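Local structure of CRISPR system Cmr subunit Cmr1-1 (Pyrococcus furiosus, 4W8Z) at residues A[12-17]-A[125-130]; A[34-39]-A[157-162]. The protein binds RNA as part of the type III-B Cmr ribonucleoprotein complex of CRISPR adaptive immunity, an elongated assembly that it caps together with Cmr6. All blocks are in the same frame, centred on the assembly; numbering follows the deposited sequence.

In the fold
The two contacts illustrate how one chain uses regular and irregular structure side by side. Contact 1 is a buried pairing of strands 8-16 and 126-133, the two inner strands of a four-stranded antiparallel sheet, with a row of ion pairs on one face. Contact 2, partly buried and nearer the middle of the chain, joins the approach to helix 38-54 to the loop between helix 136-152 and strand 166-172, with two arginine guanidinium groups meeting edge to face at its margin. The contacts meet where Ile38 packs its CD1 on Ile14 and Val129, setting helix 38-54 against the apolar face of the sheet. Both belong to the RAMP superfamily region of the protein.

Contact 1: A[12-17]-A[125-130]; sequences FEIESI and SRFRVV
Residues 12-16 and 126-130 run antiparallel, Phe12 facing Val129 and Ile14 facing Phe127 in hydrogen-bonded pairs, with the short strand axes 4.7 Å apart. Phe12 N gives its hydrogen to Val129 O and receives the return bond from Val129 N at Phe12 O; Ile14 and Phe127 exchange a second such pair, and Ser16 N to Ser125 O, 2.8 Å, continues the ladder.

The two faces differ sharply. On one, Ile14 CG1 rests 3.9 Å from Phe127 CB, brought there by a chi1 of 77° that sets it between the backbone N and the carbonyl carbon, while Phe12 and Val129 approach through their CB atoms. Phe127 turns a ring edge to Ser16 OG, which is hydrogen-bonded to Thr20. Leu146 of helix 136-152 packs on both Phe12 and Val129.

The other face carries charge. Arg126, extended from CG to NE, offers NE to Glu15 OE1 at 3.0 Å; the carboxylate and guanidinium planes are 16° apart, though each partner is tilted out of the other's plane, and NH2 adds a weaker bond to the same oxygen. Glu13 reaches two arginines: its OE1 takes Arg128 NH2 at 2.6 Å through the anti lone pair, almost in the guanidinium plane, and its OE2 forms a long salt bridge to Arg126 NH1, 3.7 Å away.

The result is a chain of alternating charges, Glu15–Arg126–Glu13–Arg128, laid across two strands. Buried Glu13 is probably stabilised as a carboxylate by its flanking arginines; Arg170 makes a weak, long ion pair with Glu13 OE2 but also lies near the like-charged Arg126.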
loop_
_atom_site.group_PDB
_atom_site.type_symbol
_atom_site.label_atom_id
_atom_site.label_comp_id
_atom_site.label_asym_id
_atom_site.label_seq_id
_atom_site.Cartn_x
_atom_site.Cartn_y
_atom_site.Cartn_z
ATOM N N PHE A 12 -7.294 -15.026 -10.657
ATOM C CA PHE A 12 -6.499 -13.878 -11.080
ATOM C C PHE A 12 -5.045 -14.239 -11.353
ATOM O O PHE A 12 -4.469 -15.090 -10.677
ATOM C CB PHE A 12 -6.531 -12.775 -10.017
ATOM C CG PHE A 12 -7.898 -12.236 -9.732
ATOM C CD1 PHE A 12 -8.374 -11.129 -10.411
ATOM C CD2 PHE A 12 -8.705 -12.831 -8.776
ATOM C CE1 PHE A 12 -9.631 -10.629 -10.149
ATOM C CE2 PHE A 12 -9.965 -12.335 -8.510
ATOM C CZ PHE A 12 -10.428 -11.234 -9.197
ATOM N N GLU A 13 -4.455 -13.579 -12.342
ATOM C CA GLU A 13 -3.006 -13.556 -12.476
ATOM C C GLU A 13 -2.523 -12.129 -12.272
ATOM O O GLU A 13 -2.894 -11.230 -13.027
ATOM C CB GLU A 13 -2.554 -14.075 -13.841
ATOM C CG GLU A 13 -2.132 -15.531 -13.849
ATOM C CD GLU A 13 -1.235 -15.869 -15.028
ATOM O OE1 GLU A 13 -1.433 -16.939 -15.648
ATOM O OE2 GLU A 13 -0.325 -15.063 -15.328
ATOM N N ILE A 14 -1.718 -11.911 -11.238
ATOM C CA ILE A 14 -1.146 -10.588 -11.022
ATOM C C ILE A 14 0.340 -10.597 -11.356
ATOM O O ILE A 14 0.995 -11.635 -11.305
ATOM C CB ILE A 14 -1.363 -10.089 -9.577
ATOM C CG1 ILE A 14 -0.389 -10.764 -8.610
ATOM C CG2 ILE A 14 -2.805 -10.309 -9.152
ATOM C CD1 ILE A 14 -0.493 -10.257 -7.181
ATOM N N GLU A 15 0.859 -9.437 -11.731
ATOM C CA GLU A 15 2.249 -9.311 -12.131
ATOM C C GLU A 15 2.902 -8.152 -11.384
ATOM O O GLU A 15 2.272 -7.116 -11.156
ATOM C CB GLU A 15 2.348 -9.108 -13.644
ATOM C CG GLU A 15 3.752 -8.851 -14.159
ATOM C CD GLU A 15 3.795 -8.622 -15.662
ATOM O OE1 GLU A 15 3.234 -9.450 -16.411
ATOM O OE2 GLU A 15 4.384 -7.606 -16.092
ATOM N N SER A 16 4.160 -8.333 -10.994
ATOM C CA SER A 16 4.912 -7.278 -10.329
ATOM C C SER A 16 5.292 -6.166 -11.307
ATOM O O SER A 16 5.856 -6.422 -12.372
ATOM C CB SER A 16 6.170 -7.846 -9.669
ATOM O OG SER A 16 5.837 -8.817 -8.694
ATOM N N ILE A 17 4.970 -4.931 -10.941
ATOM C CA ILE A 17 5.407 -3.770 -11.700
ATOM C C ILE A 17 6.771 -3.316 -11.190
ATOM O O ILE A 17 7.644 -2.930 -11.969
ATOM C CB ILE A 17 4.397 -2.621 -11.598
ATOM C CG1 ILE A 17 3.123 -2.973 -12.367
ATOM C CG2 ILE A 17 4.995 -1.324 -12.109
ATOM C CD1 ILE A 17 1.957 -2.061 -12.059
ATOM N N SER A 125 7.453 -10.640 -12.633
ATOM C CA SER A 125 7.134 -11.822 -11.844
ATOM C C SER A 125 5.625 -11.991 -11.783
ATOM O O SER A 125 4.904 -11.020 -11.561
ATOM C CB SER A 125 7.709 -11.707 -10.432
ATOM O OG SER A 125 9.131 -11.671 -10.446
ATOM N N ARG A 126 5.139 -13.209 -11.987
ATOM C CA ARG A 126 3.698 -13.434 -11.985
ATOM C C ARG A 126 3.247 -14.367 -10.872
ATOM O O ARG A 126 3.987 -15.255 -10.453
ATOM C CB ARG A 126 3.246 -13.976 -13.339
ATOM C CG ARG A 126 3.326 -12.949 -14.448
ATOM C CD ARG A 126 2.639 -13.428 -15.700
ATOM N NE ARG A 126 2.755 -12.435 -16.761
ATOM C CZ ARG A 126 2.210 -12.557 -17.967
ATOM N NH1 ARG A 126 1.502 -13.637 -18.273
ATOM N NH2 ARG A 126 2.373 -11.595 -18.865
ATOM N N PHE A 127 2.026 -14.142 -10.395
ATOM C CA PHE A 127 1.441 -14.920 -9.305
ATOM C C PHE A 127 -0.004 -15.259 -9.641
ATOM O O PHE A 127 -0.737 -14.421 -10.166
ATOM C CB PHE A 127 1.504 -14.150 -7.979
ATOM C CG PHE A 127 2.895 -13.729 -7.581
ATOM C CD1 PHE A 127 3.470 -12.590 -8.124
ATOM C CD2 PHE A 127 3.628 -14.470 -6.666
ATOM C CE1 PHE A 127 4.750 -12.203 -7.772
ATOM C CE2 PHE A 127 4.907 -14.084 -6.302
ATOM C CZ PHE A 127 5.467 -12.949 -6.858
ATOM N N ARG A 128 -0.410 -16.490 -9.349
ATOM C CA ARG A 128 -1.806 -16.875 -9.498
ATOM C C ARG A 128 -2.532 -16.740 -8.171
ATOM O O ARG A 128 -2.072 -17.247 -7.149
ATOM C CB ARG A 128 -1.929 -18.306 -10.014
ATOM C CG ARG A 128 -3.344 -18.849 -9.941
ATOM C CD ARG A 128 -3.669 -19.683 -11.164
ATOM N NE ARG A 128 -3.132 -19.071 -12.376
ATOM C CZ ARG A 128 -3.413 -19.479 -13.609
ATOM N NH1 ARG A 128 -4.242 -20.496 -13.799
ATOM N NH2 ARG A 128 -2.870 -18.863 -14.649
ATOM N N VAL A 129 -3.665 -16.047 -8.183
ATOM C CA VAL A 129 -4.484 -15.917 -6.988
ATOM C C VAL A 129 -5.881 -16.458 -7.255
ATOM O O VAL A 129 -6.565 -16.004 -8.173
ATOM C CB VAL A 129 -4.580 -14.454 -6.513
ATOM C CG1 VAL A 129 -5.486 -14.357 -5.302
ATOM C CG2 VAL A 129 -3.197 -13.905 -6.192
ATOM N N VAL A 130 -6.299 -17.437 -6.459
ATOM C CA VAL A 130 -7.602 -18.064 -6.638
ATOM C C VAL A 130 -8.421 -17.954 -5.361
ATOM O O VAL A 130 -7.927 -18.258 -4.272
ATOM C CB VAL A 130 -7.467 -19.550 -7.035
ATOM C CG1 VAL A 130 -8.835 -20.209 -7.111
ATOM C CG2 VAL A 130 -6.729 -19.686 -8.360
#

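Contact 2: A[34-39]-A[157-162]; sequences RSPSIK and FRSRRG
The backbone carbonyl of Arg34 meets both the CA and the ring edge of Phe157: Phe157 CA lies 3.4 Å from Arg34 O in a CA-H...O contact with an angle of 153° at the hydrogen. The side chain of Phe157 can be followed outward from there. Its CB is 3.9 Å from Arg34 O, and CG anti to the backbone N (chi1 -173°) carries the ring past that carbonyl, so that CD1 comes within 3.5 Å of Arg34 O, which lies in the ring plane at its edge. Farther out, one ring face receives CG of the next residue, Arg158, over its centre, and CZ at the tip lies in turn over the guanidinium of Arg158. The arginine thus folds back over the ring, while its NH2 makes salt bridges to Glu32 and Asp318.

At the margin, Arg34 bends at chi3 and sends NH2 over the centre of the Arg160 guanidinium, 3.5 Å from Arg160 CZ. The two planar groups stand 65° apart, one presenting an edge to the face of the other. Two like charges so near each other probably repel to some extent.

Elsewhere in the contact, Pro36 CD lies 4.1 Å from Ser159 OG, whose hydrogen bond goes to Gly156 O. Ser159 belongs to the type I turn from Arg158 to Arg161, closed by Arg161 N to Arg158 O. Ser35 OG accepts a hydrogen bond from Leu23 N.

Beyond Pro36, Ser37 N-caps helix 38-54. Helix 106-113 packs against Phe157 through Ser107, Ile108 and Leu111, while Arg160 touches Trp285 of strand 284-291, joining this loop to the C-terminal sheet.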
loop_
_atom_site.group_PDB
_atom_site.type_symbol
_atom_site.label_atom_id
_atom_site.label_comp_id
_atom_site.label_asym_id
_atom_site.label_seq_id
_atom_site.Cartn_x
_atom_site.Cartn_y
_atom_site.Cartn_z
ATOM N N ARG A 34 9.181 -6.278 7.966
ATOM C CA ARG A 34 7.791 -6.664 7.761
ATOM C C ARG A 34 7.548 -6.950 6.288
ATOM O O ARG A 34 7.945 -6.177 5.419
ATOM C CB ARG A 34 6.833 -5.573 8.241
ATOM C CG ARG A 34 6.321 -5.755 9.662
ATOM C CD ARG A 34 4.924 -5.152 9.822
ATOM N NE ARG A 34 4.832 -3.794 9.283
ATOM C CZ ARG A 34 4.169 -3.462 8.178
ATOM N NH1 ARG A 34 3.526 -4.387 7.476
ATOM N NH2 ARG A 34 4.147 -2.198 7.776
ATOM N N SER A 35 6.889 -8.065 6.007
ATOM C CA SER A 35 6.639 -8.457 4.629
ATOM C C SER A 35 5.211 -8.958 4.459
ATOM O O SER A 35 4.958 -10.158 4.564
ATOM C CB SER A 35 7.637 -9.529 4.193
ATOM O OG SER A 35 7.559 -9.770 2.801
ATOM N N PRO A 36 4.268 -8.031 4.215
ATOM C CA PRO A 36 2.869 -8.392 3.966
ATOM C C PRO A 36 2.716 -9.378 2.816
ATOM O O PRO A 36 3.242 -9.147 1.722
ATOM C CB PRO A 36 2.220 -7.050 3.610
ATOM C CG PRO A 36 3.050 -6.043 4.330
ATOM C CD PRO A 36 4.453 -6.569 4.270
ATOM N N SER A 37 2.013 -10.477 3.069
ATOM C CA SER A 37 1.712 -11.451 2.030
ATOM C C SER A 37 0.463 -10.998 1.295
ATOM O O SER A 37 -0.196 -10.047 1.715
ATOM C CB SER A 37 1.509 -12.844 2.629
ATOM O OG SER A 37 0.305 -12.901 3.377
ATOM N N ILE A 38 0.133 -11.671 0.199
ATOM C CA ILE A 38 -1.083 -11.354 -0.534
ATOM C C ILE A 38 -2.318 -11.594 0.335
ATOM O O ILE A 38 -3.215 -10.752 0.391
ATOM C CB ILE A 38 -1.183 -12.177 -1.826
ATOM C CG1 ILE A 38 -0.021 -11.822 -2.753
ATOM C CG2 ILE A 38 -2.516 -11.939 -2.517
ATOM C CD1 ILE A 38 -0.128 -12.437 -4.129
ATOM N N LYS A 39 -2.350 -12.733 1.024
ATOM C CA LYS A 39 -3.449 -13.047 1.932
ATOM C C LYS A 39 -3.539 -12.017 3.054
ATOM O O LYS A 39 -4.627 -11.564 3.409
ATOM C CB LYS A 39 -3.283 -14.446 2.527
ATOM C CG LYS A 39 -3.146 -15.556 1.500
ATOM C CD LYS A 39 -3.216 -16.919 2.169
ATOM C CE LYS A 39 -2.861 -18.030 1.202
ATOM N NZ LYS A 39 -2.921 -19.364 1.864
ATOM N N PHE A 157 8.432 -6.598 1.661
ATOM C CA PHE A 157 9.288 -5.666 2.381
ATOM C C PHE A 157 9.384 -4.337 1.628
ATOM O O PHE A 157 9.625 -4.321 0.418
ATOM C CB PHE A 157 10.678 -6.277 2.589
ATOM C CG PHE A 157 11.583 -5.454 3.463
ATOM C CD1 PHE A 157 11.119 -4.915 4.650
ATOM C CD2 PHE A 157 12.911 -5.241 3.109
ATOM C CE1 PHE A 157 11.954 -4.162 5.465
ATOM C CE2 PHE A 157 13.751 -4.486 3.919
ATOM C CZ PHE A 157 13.268 -3.947 5.099
ATOM N N ARG A 158 9.180 -3.240 2.358
ATOM C CA ARG A 158 9.277 -1.875 1.825
ATOM C C ARG A 158 8.191 -1.531 0.801
ATOM O O ARG A 158 8.360 -0.621 -0.010
ATOM C CB ARG A 158 10.665 -1.639 1.213
ATOM C CG ARG A 158 11.748 -1.401 2.239
ATOM C CD ARG A 158 11.527 -0.074 2.954
ATOM N NE ARG A 158 12.403 0.059 4.110
ATOM C CZ ARG A 158 12.050 -0.242 5.355
ATOM N NH1 ARG A 158 10.825 -0.680 5.611
ATOM N NH2 ARG A 158 12.921 -0.101 6.348
ATOM N N SER A 159 7.064 -2.231 0.865
ATOM C CA SER A 159 5.975 -2.022 -0.090
ATOM C C SER A 159 5.256 -0.674 0.084
ATOM O O SER A 159 4.545 -0.230 -0.817
ATOM C CB SER A 159 4.969 -3.173 0.003
ATOM O OG SER A 159 4.964 -3.732 1.307
ATOM N N ARG A 160 5.447 -0.022 1.227
ATOM C CA ARG A 160 4.947 1.340 1.414
ATOM C C ARG A 160 5.875 2.351 0.752
ATOM O O ARG A 160 5.560 3.540 0.665
ATOM C CB ARG A 160 4.793 1.668 2.898
ATOM C CG ARG A 160 3.652 0.927 3.574
ATOM C CD ARG A 160 3.650 1.175 5.068
ATOM N NE ARG A 160 4.892 0.717 5.675
ATOM C CZ ARG A 160 5.262 0.977 6.925
ATOM N NH1 ARG A 160 4.489 1.708 7.719
ATOM N NH2 ARG A 160 6.414 0.509 7.378
ATOM N N ARG A 161 7.020 1.869 0.280
ATOM C CA ARG A 161 7.997 2.731 -0.367
ATOM C C ARG A 161 8.338 2.275 -1.780
ATOM O O ARG A 161 9.493 2.359 -2.201
ATOM C CB ARG A 161 9.283 2.803 0.454
ATOM C CG ARG A 161 9.161 3.468 1.808
ATOM C CD ARG A 161 10.550 3.780 2.323
ATOM N NE ARG A 161 10.570 4.189 3.722
ATOM C CZ ARG A 161 11.655 4.651 4.340
ATOM N NH1 ARG A 161 12.800 4.767 3.673
ATOM N NH2 ARG A 161 11.593 5.001 5.620
ATOM N N GLY A 162 7.348 1.775 -2.510
ATOM C CA GLY A 162 7.536 1.528 -3.926
ATOM C C GLY A 162 7.780 0.101 -4.376
ATOM O O GLY A 162 7.758 -0.165 -5.570
#